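Local atomic coordinates of BF1531-like N-terminal domain-containing protein (Bacteroides fragilis, PDB entry 3SLR), a protein that is of unknown function but binds magnesium in a phosphatase-like domain and may, judging by its family, hydrolyse ester bonds. Residues A[39-42]-A[43-47]; A[5-8]-A[9-13]; A[252-255]-A[256-260]; A[262-265]-A[266-269]; A[137-140]-A[141-144]. One frame throughout, in Å; residues are numbered along the deposited sequence.

Contact 1: residues A[39-42]-A[43-47]; sequences AIKG and EGILR
Ala39 to Gly42 hand their carbonyls to the amides of Glu43 to Leu46 in the i to i+4 pattern of an alpha-helix. The first bond, from Glu43 N to Ala39 O, measures 2.9 Å, and the last, from Leu46 N to Gly42 O, 3.0 Å. Arg47 leaves the helix, its N bonding to Gly44 O. On the outer flank the Lys41 chain runs extended and turns only at its last torsion (chi4 -57°), which swings NZ to 3.8 Å from Ile45 CD1. Ile45 CG1 lies beside its own backbone N and rests against Lys41 O at 3.3 Å. These are the last two turns or so of helix 34-46, the crossover of a right-handed beta-alpha-beta unit between the parallel strands 22-29 and 50-55. On another flank Glu43 bends at CG, and its OE2 takes a nearly straight N-H bond from Arg47 NH2, a salt bridge of 3.1 Å. The carboxylate oxygen lies in the guanidinium plane, whereas the nitrogen approaches from above the carboxylate plane. Both ends of the bridge have further partners on helix 203-217: Glu43 OE1 bonds to Ser207 OG, and Arg47 NH1 pairs with Asp212.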
loop_
_atom_site.group_PDB
_atom_site.type_symbol
_atom_site.label_atom_id
_atom_site.label_comp_id
_atom_site.label_asym_id
_atom_site.label_seq_id
_atom_site.Cartn_x
_atom_site.Cartn_y
_atom_site.Cartn_z
ATOM N N ALA A 39 9.310 -8.825 11.239
ATOM C CA ALA A 39 8.377 -8.781 10.118
ATOM C C ALA A 39 8.942 -8.028 8.924
ATOM O O ALA A 39 8.859 -8.495 7.795
ATOM C CB ALA A 39 7.050 -8.172 10.555
ATOM N N ILE A 40 9.518 -6.857 9.163
ATOM C CA ILE A 40 10.139 -6.097 8.072
ATOM C C ILE A 40 11.293 -6.852 7.406
ATOM O O ILE A 40 11.418 -6.875 6.171
ATOM C CB ILE A 40 10.638 -4.721 8.556
ATOM C CG1 ILE A 40 9.432 -3.813 8.812
ATOM C CG2 ILE A 40 11.589 -4.099 7.517
ATOM C CD1 ILE A 40 9.751 -2.523 9.532
ATOM N N LYS A 41 12.137 -7.469 8.224
ATOM C CA LYS A 41 13.294 -8.187 7.704
ATOM C C LYS A 41 12.849 -9.381 6.852
ATOM O O LYS A 41 13.326 -9.571 5.731
ATOM C CB LYS A 41 14.202 -8.622 8.857
ATOM C CG LYS A 41 15.461 -9.353 8.406
ATOM C CD LYS A 41 16.417 -9.538 9.584
ATOM C CE LYS A 41 17.711 -10.201 9.141
ATOM N NZ LYS A 41 17.440 -11.511 8.492
ATOM N N GLY A 42 11.917 -10.169 7.378
ATOM C CA GLY A 42 11.379 -11.306 6.653
ATOM C C GLY A 42 10.626 -10.919 5.384
ATOM O O GLY A 42 10.759 -11.572 4.348
ATOM N N GLU A 43 9.819 -9.863 5.467
ATOM C CA GLU A 43 9.104 -9.364 4.295
ATOM C C GLU A 43 10.100 -8.953 3.206
ATOM O O GLU A 43 9.911 -9.261 2.029
ATOM C CB GLU A 43 8.203 -8.182 4.681
ATOM C CG GLU A 43 7.334 -7.663 3.547
ATOM C CD GLU A 43 5.999 -8.379 3.440
ATOM O OE1 GLU A 43 5.337 -8.576 4.483
ATOM O OE2 GLU A 43 5.599 -8.727 2.310
ATOM N N GLY A 44 11.174 -8.277 3.608
ATOM C CA GLY A 44 12.177 -7.829 2.662
ATOM C C GLY A 44 12.844 -9.002 1.956
ATOM O O GLY A 44 13.070 -8.968 0.745
ATOM N N ILE A 45 13.132 -10.052 2.714
ATOM C CA ILE A 45 13.762 -11.245 2.148
ATOM C C ILE A 45 12.845 -11.897 1.114
ATOM O O ILE A 45 13.285 -12.308 0.041
ATOM C CB ILE A 45 14.136 -12.247 3.255
ATOM C CG1 ILE A 45 15.262 -11.674 4.116
ATOM C CG2 ILE A 45 14.529 -13.591 2.664
ATOM C CD1 ILE A 45 15.596 -12.507 5.317
ATOM N N LEU A 46 11.560 -11.974 1.433
ATOM C CA LEU A 46 10.579 -12.508 0.503
ATOM C C LEU A 46 10.400 -11.610 -0.714
ATOM O O LEU A 46 9.849 -12.041 -1.728
ATOM C CB LEU A 46 9.245 -12.735 1.212
ATOM C CG LEU A 46 9.272 -13.865 2.239
ATOM C CD1 LEU A 46 7.972 -13.884 3.020
ATOM C CD2 LEU A 46 9.514 -15.213 1.573
ATOM N N ARG A 47 10.877 -10.369 -0.621
ATOM C CA ARG A 47 10.846 -9.441 -1.758
ATOM C C ARG A 47 12.234 -9.365 -2.416
ATOM O O ARG A 47 12.526 -8.438 -3.178
ATOM C CB ARG A 47 10.402 -8.044 -1.309
ATOM C CG ARG A 47 9.555 -7.268 -2.318
ATOM C CD ARG A 47 8.145 -7.820 -2.432
ATOM N NE ARG A 47 7.350 -7.625 -1.213
ATOM C CZ ARG A 47 6.680 -6.517 -0.912
ATOM N NH1 ARG A 47 6.704 -5.472 -1.732
ATOM N NH2 ARG A 47 5.991 -6.449 0.229
#

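Contact 2: residues A[5-8]-A[9-13]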
loop_
_atom_site.group_PDB
_atom_site.type_symbol
_atom_site.label_atom_id
_atom_site.label_comp_id
_atom_site.label_asym_id
_atom_site.label_seq_id
_atom_site.Cartn_x
_atom_site.Cartn_y
_atom_site.Cartn_z
ATOM N N THR A 5 1.704 -14.311 6.699
ATOM C CA THR A 5 1.462 -14.327 8.136
ATOM C C THR A 5 2.769 -14.001 8.827
ATOM O O THR A 5 3.842 -14.113 8.218
ATOM C CB THR A 5 0.978 -15.702 8.627
ATOM O OG1 THR A 5 2.004 -16.677 8.408
ATOM C CG2 THR A 5 -0.277 -16.127 7.872
ATOM N N PHE A 6 2.702 -13.589 10.089
ATOM C CA PHE A 6 3.933 -13.308 10.808
ATOM C C PHE A 6 4.805 -14.555 10.863
ATOM O O PHE A 6 6.024 -14.473 10.727
ATOM C CB PHE A 6 3.677 -12.786 12.222
ATOM C CG PHE A 6 4.942 -12.509 12.984
ATOM C CD1 PHE A 6 5.681 -11.361 12.730
ATOM C CD2 PHE A 6 5.407 -13.403 13.933
ATOM C CE1 PHE A 6 6.855 -11.104 13.423
ATOM C CE2 PHE A 6 6.580 -13.150 14.631
ATOM C CZ PHE A 6 7.303 -11.998 14.372
ATOM N N LYS A 7 4.178 -15.712 11.052
ATOM C CA LYS A 7 4.921 -16.973 11.068
ATOM C C LYS A 7 5.794 -17.152 9.824
ATOM O O LYS A 7 6.960 -17.549 9.923
ATOM C CB LYS A 7 3.967 -18.158 11.189
ATOM C CG LYS A 7 4.675 -19.499 11.180
ATOM C CD LYS A 7 3.698 -20.657 11.211
ATOM C CE LYS A 7 4.430 -21.991 11.331
ATOM N NZ LYS A 7 5.483 -22.131 10.292
ATOM N N GLU A 8 5.224 -16.869 8.657
ATOM C CA GLU A 8 5.948 -16.988 7.395
ATOM C C GLU A 8 7.077 -15.971 7.308
ATOM O O GLU A 8 8.175 -16.288 6.830
ATOM C CB GLU A 8 4.996 -16.793 6.220
ATOM C CG GLU A 8 3.934 -17.870 6.091
ATOM C CD GLU A 8 2.929 -17.560 4.998
ATOM O OE1 GLU A 8 2.349 -16.456 5.017
ATOM O OE2 GLU A 8 2.724 -18.416 4.110
ATOM N N LEU A 9 6.804 -14.746 7.759
ATOM C CA LEU A 9 7.827 -13.699 7.751
ATOM C C LEU A 9 9.017 -14.076 8.625
ATOM O O LEU A 9 10.176 -13.928 8.218
ATOM C CB LEU A 9 7.235 -12.355 8.191
ATOM C CG LEU A 9 6.176 -11.775 7.250
ATOM C CD1 LEU A 9 5.708 -10.412 7.761
ATOM C CD2 LEU A 9 6.733 -11.652 5.833
ATOM N N LYS A 10 8.736 -14.578 9.822
ATOM C CA LYS A 10 9.808 -14.978 10.729
ATOM C C LYS A 10 10.614 -16.146 10.157
ATOM O O LYS A 10 11.845 -16.168 10.249
ATOM C CB LYS A 10 9.242 -15.337 12.100
ATOM C CG LYS A 10 10.295 -15.759 13.110
ATOM C CD LYS A 10 9.671 -15.902 14.486
ATOM C CE LYS A 10 10.712 -16.234 15.538
ATOM N NZ LYS A 10 10.076 -16.328 16.882
ATOM N N ARG A 11 9.915 -17.116 9.575
ATOM C CA ARG A 11 10.575 -18.250 8.930
ATOM C C ARG A 11 11.510 -17.779 7.823
ATOM O O ARG A 11 12.605 -18.318 7.658
ATOM C CB ARG A 11 9.538 -19.214 8.352
ATOM C CG ARG A 11 10.116 -20.421 7.638
ATOM C CD ARG A 11 9.013 -21.199 6.937
ATOM N NE ARG A 11 8.413 -20.439 5.837
ATOM C CZ ARG A 11 7.169 -20.608 5.391
ATOM N NH1 ARG A 11 6.374 -21.510 5.954
ATOM N NH2 ARG A 11 6.713 -19.871 4.384
ATOM N N ALA A 12 11.079 -16.780 7.059
ATOM C CA ALA A 12 11.908 -16.261 5.973
ATOM C C ALA A 12 13.223 -15.647 6.467
ATOM O O ALA A 12 14.218 -15.630 5.733
ATOM C CB ALA A 12 11.126 -15.259 5.114
ATOM N N THR A 13 13.247 -15.150 7.701
ATOM C CA THR A 13 14.470 -14.528 8.217
ATOM C C THR A 13 15.583 -15.561 8.397
ATOM O O THR A 13 16.745 -15.206 8.610
ATOM C CB THR A 13 14.258 -13.752 9.542
ATOM O OG1 THR A 13 13.967 -14.664 10.607
ATOM C CG2 THR A 13 13.133 -12.734 9.409
#
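Thr5 and Glu8 form a capping box at the start of helix 6-12, with Thr5 as the N-cap, while across the turn Thr5 O accepts Leu9 N at 3.1 Å. Glu8 is the side chain to follow. Its CB lies over one face of the Arg11 guanidinium, 4.0 Å from Arg11 NH2, and CG comes a little nearer the same nitrogen, at 3.8 Å. Because CG stands beside the Glu8 backbone N (chi1 -65°) and the chain is extended beyond it, CD is carried back toward the start of the helix. There OE1 uses its anti lone pair to accept Thr5 N at 2.8 Å, and Thr5 OG1 in return accepts Glu8 N at 3.2 Å. Two amides of the first turn, which have no helical carbonyl to bond to, are thereby satisfied. OE2 stays 4.3 Å from Arg11 NH2, beyond a salt bridge, although the opposite charges probably still attract. The two side chains run side by side, with carboxylate and guanidinium planes 71° apart. Leu9 faces inward, against Ala39 and Glu43 of helix 34-46 and Pro204 and Ser207 of helix 203-217, and Phe6 touches Leu35. Near the other end Thr13 folds back on the helix, its OG1 donating to Lys10 O at 2.6 Å beside the backbone bond from Thr13 N.

Contact 3: residues A[252-255]-A[256-260]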
loop_
_atom_site.group_PDB
_atom_site.type_symbol
_atom_site.label_atom_id
_atom_site.label_comp_id
_atom_site.label_asym_id
_atom_site.label_seq_id
_atom_site.Cartn_x
_atom_site.Cartn_y
_atom_site.Cartn_z
ATOM N N LEU A 252 -29.585 0.667 -9.176
ATOM C CA LEU A 252 -29.300 -0.335 -8.164
ATOM C C LEU A 252 -28.762 -1.613 -8.779
ATOM O O LEU A 252 -29.111 -1.966 -9.906
ATOM C CB LEU A 252 -30.553 -0.635 -7.342
ATOM C CG LEU A 252 -31.188 0.576 -6.662
ATOM C CD1 LEU A 252 -32.439 0.140 -5.910
ATOM C CD2 LEU A 252 -30.189 1.269 -5.732
ATOM N N GLY A 253 -27.888 -2.295 -8.046
ATOM C CA GLY A 253 -27.434 -3.600 -8.479
ATOM C C GLY A 253 -25.976 -3.631 -8.874
ATOM O O GLY A 253 -25.319 -2.597 -8.930
ATOM N N ILE A 254 -25.488 -4.825 -9.190
ATOM C CA ILE A 254 -24.053 -5.057 -9.361
ATOM C C ILE A 254 -23.357 -4.202 -10.435
ATOM O O ILE A 254 -22.150 -3.974 -10.358
ATOM C CB ILE A 254 -23.759 -6.552 -9.588
ATOM C CG1 ILE A 254 -22.327 -6.878 -9.172
ATOM C CG2 ILE A 254 -24.030 -6.947 -11.031
ATOM C CD1 ILE A 254 -22.053 -6.659 -7.690
ATOM N N GLY A 255 -24.109 -3.719 -11.420
ATOM C CA GLY A 255 -23.560 -2.855 -12.452
ATOM C C GLY A 255 -22.859 -1.636 -11.887
ATOM O O GLY A 255 -21.862 -1.143 -12.435
ATOM N N LYS A 256 -23.381 -1.136 -10.775
ATOM C CA LYS A 256 -22.763 0.005 -10.112
ATOM C C LYS A 256 -21.367 -0.333 -9.573
ATOM O O LYS A 256 -20.461 0.509 -9.590
ATOM C CB LYS A 256 -23.668 0.538 -8.995
ATOM C CG LYS A 256 -23.043 1.690 -8.236
ATOM C CD LYS A 256 -23.973 2.270 -7.191
ATOM C CE LYS A 256 -24.304 1.270 -6.103
ATOM N NZ LYS A 256 -25.377 1.792 -5.218
ATOM N N ALA A 257 -21.188 -1.554 -9.082
ATOM C CA ALA A 257 -19.868 -1.982 -8.611
ATOM C C ALA A 257 -18.852 -2.013 -9.750
ATOM O O ALA A 257 -17.676 -1.670 -9.554
ATOM C CB ALA A 257 -19.937 -3.347 -7.917
ATOM N N PHE A 258 -19.296 -2.432 -10.933
ATOM C CA PHE A 258 -18.399 -2.479 -12.081
ATOM C C PHE A 258 -18.034 -1.065 -12.526
ATOM O O PHE A 258 -16.899 -0.811 -12.923
ATOM C CB PHE A 258 -18.994 -3.311 -13.231
ATOM C CG PHE A 258 -18.985 -4.798 -12.966
ATOM C CD1 PHE A 258 -17.796 -5.527 -13.041
ATOM C CD2 PHE A 258 -20.156 -5.472 -12.671
ATOM C CE1 PHE A 258 -17.786 -6.893 -12.790
ATOM C CE2 PHE A 258 -20.152 -6.834 -12.417
ATOM C CZ PHE A 258 -18.963 -7.545 -12.483
ATOM N N THR A 259 -18.984 -0.140 -12.423
ATOM C CA THR A 259 -18.724 1.267 -12.731
ATOM C C THR A 259 -17.629 1.827 -11.818
ATOM O O THR A 259 -16.688 2.476 -12.287
ATOM C CB THR A 259 -20.007 2.130 -12.566
ATOM O OG1 THR A 259 -20.881 1.875 -13.664
ATOM C CG2 THR A 259 -19.670 3.618 -12.553
ATOM N N GLU A 260 -17.768 1.589 -10.518
ATOM C CA GLU A 260 -16.808 2.115 -9.547
ATOM C C GLU A 260 -15.436 1.453 -9.676
ATOM O O GLU A 260 -14.410 2.092 -9.463
ATOM C CB GLU A 260 -17.373 2.027 -8.127
ATOM C CG GLU A 260 -18.648 2.869 -7.992
ATOM C CD GLU A 260 -19.313 2.792 -6.633
ATOM O OE1 GLU A 260 -18.894 1.974 -5.789
ATOM O OE2 GLU A 260 -20.285 3.555 -6.426
#
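The Phe258 ring turns one edge toward the turn before it: Gly255 CA sits near the ring plane at that edge, and Ile254 O approaches obliquely, 3.4 Å from Phe258 CD2. The Ile254 side chain crosses the ring obliquely, with CG1 3.9 Å from Phe258 CE2 and CG2 4.1 Å from that atom. Phe258 CG stands beside its own backbone N (chi1 -73°), which lays the ring back along the chain toward Ile254. Ile254 divides its branches between two partners: CG1 and CG2 meet the ring, while CD1, folded round by chi2 of 63°, reaches Ala257 CB at 3.9 Å.

The backbone is winding into a helix here. Lys256 N bonds to Gly253 O at 3.0 Å, a three-residue step, and the regular four-residue steps follow, Phe258 N to Ile254 O and then Thr259 N to Gly255 O. Ile254 O also receives a weak, strongly bent bond from Ala257 N. Gly253 has a positive phi of 112°, a backbone shape that calls for glycine, and it turns the loop into the helix. Outside the segments Ile254 touches Gln247 and Asp359, Phe258 packs on Pro360, and Thr259 OG1 has a weak bond from Gly249 N.

Phe258 comes within about 7 Å, side chain to side chain, of Asp336, and its side chain is about 9 Å from a bound magnesium ion. This is the N-terminal turn of helix 255-270, near the metal site of the HAD-like phosphatase domain, where Asp228, Asp230 and Asp336 hold magnesium.

Contact 4: residues A[262-265]-A[266-269]; sequences QEWV and KKLK
Leu268 CD1 sits over one face of the Trp264 indole, a CH-pi contact one helical turn along. The methyl carbon is 3.7 Å from the centroid of the six-membered ring and 18° off its normal, with Trp264 CZ3 the nearest ring atom at 3.6 Å. With chi1 at -177°, the indole swings forward along the helix, away from the Trp264 backbone N, to where Leu268 CD1 covers its face. In Leu268, CG lies beside its own N and comes 3.6 Å from Trp264 O. The carbon chain of Lys267 folds back at chi3 on the same turn, and its CE approaches Trp264 CA at 4.0 Å.

Behind these side chains the backbone is regular alpha-helix. Leu268 N bonds to Trp264 O at 3.2 Å, tying together the two residues that make the CH-pi contact, and Lys269 N bonds to Val265 O at 2.9 Å. Farther out, the buried Gln262 amide is held at both ends: NE2 donates to Ile233 O, and OE1 accepts from Val297 N and Leu298 N. That network pins helix to loops on the buried side.

In the HAD-like domain helix 255-270 lies against its parallel sheet. Val265 packs on Leu225 and Leu227 of strand 224-227 and on Ile275 of strand 274-280, Leu268 also reaches Leu225, and Trp264 meets Leu364 and Leu367 of helix 363-368.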
loop_
_atom_site.group_PDB
_atom_site.type_symbol
_atom_site.label_atom_id
_atom_site.label_comp_id
_atom_site.label_asym_id
_atom_site.label_seq_id
_atom_site.Cartn_x
_atom_site.Cartn_y
_atom_site.Cartn_z
ATOM N N GLN A 262 -14.279 0.289 -12.628
ATOM C CA GLN A 262 -13.711 0.905 -13.834
ATOM C C GLN A 262 -13.155 2.291 -13.530
ATOM O O GLN A 262 -12.169 2.703 -14.120
ATOM C CB GLN A 262 -14.744 1.011 -14.954
ATOM C CG GLN A 262 -15.034 -0.295 -15.650
ATOM C CD GLN A 262 -15.866 -0.103 -16.902
ATOM O OE1 GLN A 262 -15.776 0.932 -17.575
ATOM N NE2 GLN A 262 -16.665 -1.107 -17.229
ATOM N N GLU A 263 -13.785 3.010 -12.598
ATOM C CA GLU A 263 -13.284 4.330 -12.211
ATOM C C GLU A 263 -11.905 4.252 -11.538
ATOM O O GLU A 263 -11.080 5.150 -11.687
ATOM C CB GLU A 263 -14.300 5.041 -11.304
ATOM C CG GLU A 263 -15.554 5.435 -12.063
ATOM C CD GLU A 263 -16.702 5.863 -11.161
ATOM O OE1 GLU A 263 -16.617 5.663 -9.926
ATOM O OE2 GLU A 263 -17.704 6.385 -11.705
ATOM N N TRP A 264 -11.679 3.187 -10.779
ATOM C CA TRP A 264 -10.378 2.925 -10.176
ATOM C C TRP A 264 -9.346 2.659 -11.281
ATOM O O TRP A 264 -8.231 3.176 -11.243
ATOM C CB TRP A 264 -10.495 1.720 -9.236
ATOM C CG TRP A 264 -9.238 1.353 -8.478
ATOM C CD1 TRP A 264 -8.729 1.988 -7.378
ATOM C CD2 TRP A 264 -8.363 0.253 -8.745
ATOM N NE1 TRP A 264 -7.584 1.356 -6.957
ATOM C CE2 TRP A 264 -7.336 0.290 -7.776
ATOM C CE3 TRP A 264 -8.342 -0.755 -9.716
ATOM C CZ2 TRP A 264 -6.306 -0.648 -7.742
ATOM C CZ3 TRP A 264 -7.312 -1.687 -9.680
ATOM C CH2 TRP A 264 -6.307 -1.624 -8.701
ATOM N N VAL A 265 -9.729 1.862 -12.270
ATOM C CA VAL A 265 -8.820 1.553 -13.378
ATOM C C VAL A 265 -8.473 2.839 -14.127
ATOM O O VAL A 265 -7.317 3.070 -14.502
ATOM C CB VAL A 265 -9.419 0.506 -14.312
ATOM C CG1 VAL A 265 -8.520 0.290 -15.555
ATOM C CG2 VAL A 265 -9.618 -0.808 -13.548
ATOM N N LYS A 266 -9.481 3.677 -14.326
ATOM C CA LYS A 266 -9.300 4.963 -14.984
ATOM C C LYS A 266 -8.263 5.819 -14.262
ATOM O O LYS A 266 -7.443 6.479 -14.905
ATOM C CB LYS A 266 -10.643 5.703 -15.054
ATOM C CG LYS A 266 -10.560 7.081 -15.700
ATOM C CD LYS A 266 -11.953 7.713 -15.805
ATOM C CE LYS A 266 -11.975 8.861 -16.805
ATOM N NZ LYS A 266 -11.920 10.183 -16.130
ATOM N N LYS A 267 -8.303 5.830 -12.930
ATOM C CA LYS A 267 -7.288 6.567 -12.172
ATOM C C LYS A 267 -5.872 6.019 -12.412
ATOM O O LYS A 267 -4.918 6.785 -12.521
ATOM C CB LYS A 267 -7.610 6.597 -10.676
ATOM C CG LYS A 267 -8.749 7.550 -10.314
ATOM C CD LYS A 267 -8.961 7.608 -8.793
ATOM C CE LYS A 267 -9.574 6.315 -8.250
ATOM N NZ LYS A 267 -9.883 6.440 -6.769
ATOM N N LEU A 268 -5.738 4.699 -12.474
ATOM C CA LEU A 268 -4.446 4.085 -12.789
ATOM C C LEU A 268 -3.947 4.542 -14.163
ATOM O O LEU A 268 -2.800 4.968 -14.310
ATOM C CB LEU A 268 -4.542 2.553 -12.748
ATOM C CG LEU A 268 -4.802 1.975 -11.362
ATOM C CD1 LEU A 268 -5.095 0.473 -11.470
ATOM C CD2 LEU A 268 -3.627 2.253 -10.405
ATOM N N LYS A 269 -4.813 4.462 -15.162
ATOM C CA LYS A 269 -4.431 4.867 -16.507
ATOM C C LYS A 269 -3.987 6.330 -16.464
ATOM O O LYS A 269 -2.952 6.701 -17.025
ATOM C CB LYS A 269 -5.616 4.680 -17.466
ATOM C CG LYS A 269 -5.315 4.936 -18.945
ATOM C CD LYS A 269 -5.384 6.419 -19.293
ATOM C CE LYS A 269 -4.972 6.682 -20.748
ATOM N NZ LYS A 269 -3.615 6.150 -21.036
#

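Contact 5: residues A[137-140]-A[141-144]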
loop_
_atom_site.group_PDB
_atom_site.type_symbol
_atom_site.label_atom_id
_atom_site.label_comp_id
_atom_site.label_asym_id
_atom_site.label_seq_id
_atom_site.Cartn_x
_atom_site.Cartn_y
_atom_site.Cartn_z
ATOM N N GLY A 137 -16.004 15.387 22.666
ATOM C CA GLY A 137 -16.888 14.919 21.609
ATOM C C GLY A 137 -16.442 15.449 20.247
ATOM O O GLY A 137 -15.266 15.778 20.047
ATOM N N SER A 138 -17.381 15.539 19.306
ATOM C CA SER A 138 -17.086 16.100 18.000
ATOM C C SER A 138 -16.651 17.557 18.098
ATOM O O SER A 138 -16.026 18.079 17.179
ATOM C CB SER A 138 -18.320 16.010 17.088
ATOM O OG SER A 138 -18.615 14.661 16.774
ATOM N N TYR A 139 -17.015 18.215 19.198
ATOM C CA TYR A 139 -16.676 19.624 19.399
ATOM C C TYR A 139 -15.161 19.841 19.367
ATOM O O TYR A 139 -14.688 20.975 19.228
ATOM C CB TYR A 139 -17.256 20.126 20.729
ATOM C CG TYR A 139 -17.216 21.630 20.894
ATOM C CD1 TYR A 139 -18.220 22.430 20.350
ATOM C CD2 TYR A 139 -16.187 22.251 21.601
ATOM C CE1 TYR A 139 -18.205 23.811 20.506
ATOM C CE2 TYR A 139 -16.158 23.638 21.755
ATOM C CZ TYR A 139 -17.174 24.406 21.204
ATOM O OH TYR A 139 -17.161 25.776 21.346
ATOM N N ALA A 140 -14.393 18.761 19.480
ATOM C CA ALA A 140 -12.930 18.872 19.423
ATOM C C ALA A 140 -12.426 19.664 18.211
ATOM O O ALA A 140 -11.356 20.273 18.266
ATOM C CB ALA A 140 -12.275 17.496 19.455
ATOM N N THR A 141 -13.172 19.643 17.109
ATOM C CA THR A 141 -12.693 20.319 15.896
ATOM C C THR A 141 -12.595 21.838 16.071
ATOM O O THR A 141 -11.867 22.504 15.338
ATOM C CB THR A 141 -13.577 20.028 14.659
ATOM O OG1 THR A 141 -14.855 20.663 14.818
ATOM C CG2 THR A 141 -13.773 18.530 14.462
ATOM N N LYS A 142 -13.331 22.369 17.045
ATOM C CA LYS A 142 -13.385 23.810 17.311
ATOM C C LYS A 142 -12.337 24.250 18.317
ATOM O O LYS A 142 -12.180 25.449 18.582
ATOM C CB LYS A 142 -14.770 24.206 17.822
ATOM C CG LYS A 142 -15.856 24.037 16.777
ATOM C CD LYS A 142 -17.222 24.313 17.371
ATOM C CE LYS A 142 -18.310 24.408 16.326
ATOM N NZ LYS A 142 -18.392 25.767 15.723
ATOM N N VAL A 143 -11.624 23.279 18.877
ATOM C CA VAL A 143 -10.670 23.541 19.947
ATOM C C VAL A 143 -9.253 23.232 19.464
ATOM O O VAL A 143 -8.873 22.066 19.314
ATOM C CB VAL A 143 -10.981 22.699 21.209
ATOM C CG1 VAL A 143 -9.972 23.006 22.321
ATOM C CG2 VAL A 143 -12.401 22.950 21.694
ATOM N N GLN A 144 -8.473 24.278 19.199
ATOM C CA GLN A 144 -7.132 24.081 18.654
ATOM C C GLN A 144 -6.246 23.161 19.496
ATOM O O GLN A 144 -5.433 22.409 18.958
ATOM C CB GLN A 144 -6.422 25.418 18.449
ATOM C CG GLN A 144 -6.752 26.121 17.158
ATOM C CD GLN A 144 -5.712 27.176 16.825
ATOM O OE1 GLN A 144 -5.813 28.323 17.265
ATOM N NE2 GLN A 144 -4.693 26.786 16.066
#
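A surface 3-10 turn, reinforced by an aromatic ring lying against a lysine chain, joins Tyr139 to Lys142 and Val143 in the loop between strand 122-126 and helix 147-164. After an earlier i to i+3 bond from Ala140 N to Gly137 O, three more follow in succession: Thr141 N to Ser138 O at 3.3 Å, Lys142 N to Tyr139 O at 2.9 Å and Val143 N to Ala140 O at 3.1 Å. These three donors stand above the carbonyl planes. The Tyr139 ring is swung forward by a chi1 of -168°, CG opposite the backbone N. Lys142 CB then lies over the centre of one ring face, 4.2 Å from the centroid and 12° off the normal, a CH-pi contact. Farther along the lysine, CD makes a tight approach to Tyr139 CE1 at 3.3 Å. Val143 CG2 meets the ring obliquely, 3.8 Å from Tyr139 CE2, and both side chains cross the tyrosine at about a right angle. Ser146 OG lies within hydrogen-bonding distance of Ala140 O and Val143 O, its one proton serving one or shared between them, and Ala140 rests on Thr148. The ring thus meets the aliphatic part of the lysine, not its ammonium, and the attraction is probably mainly dispersion and CH-pi.

Along the chain the order is contact 2, contact 1, contact 5, contact 3, contact 4. Contacts 1 and 2 lie 8 Å apart between centres and touch: helix 6-12 packs on helix 34-46, with Leu9 CD2 3.6 Å from Glu43 N, and helix 34-46 is the crossover between two strands of the five-stranded parallel sheet. Contact 5 lies in a loop following strand 122-126 of that sheet, about 41 Å from contact 1 between centres. Contacts 3 and 4 follow each other on helix 255-270, about 15 Å apart between centres, in the domain with the four-stranded sheet and the magnesium site. Contacts 1 and 4 are about 30 Å apart between centres, on opposite sides of the chain's centre, reflecting the two-domain build.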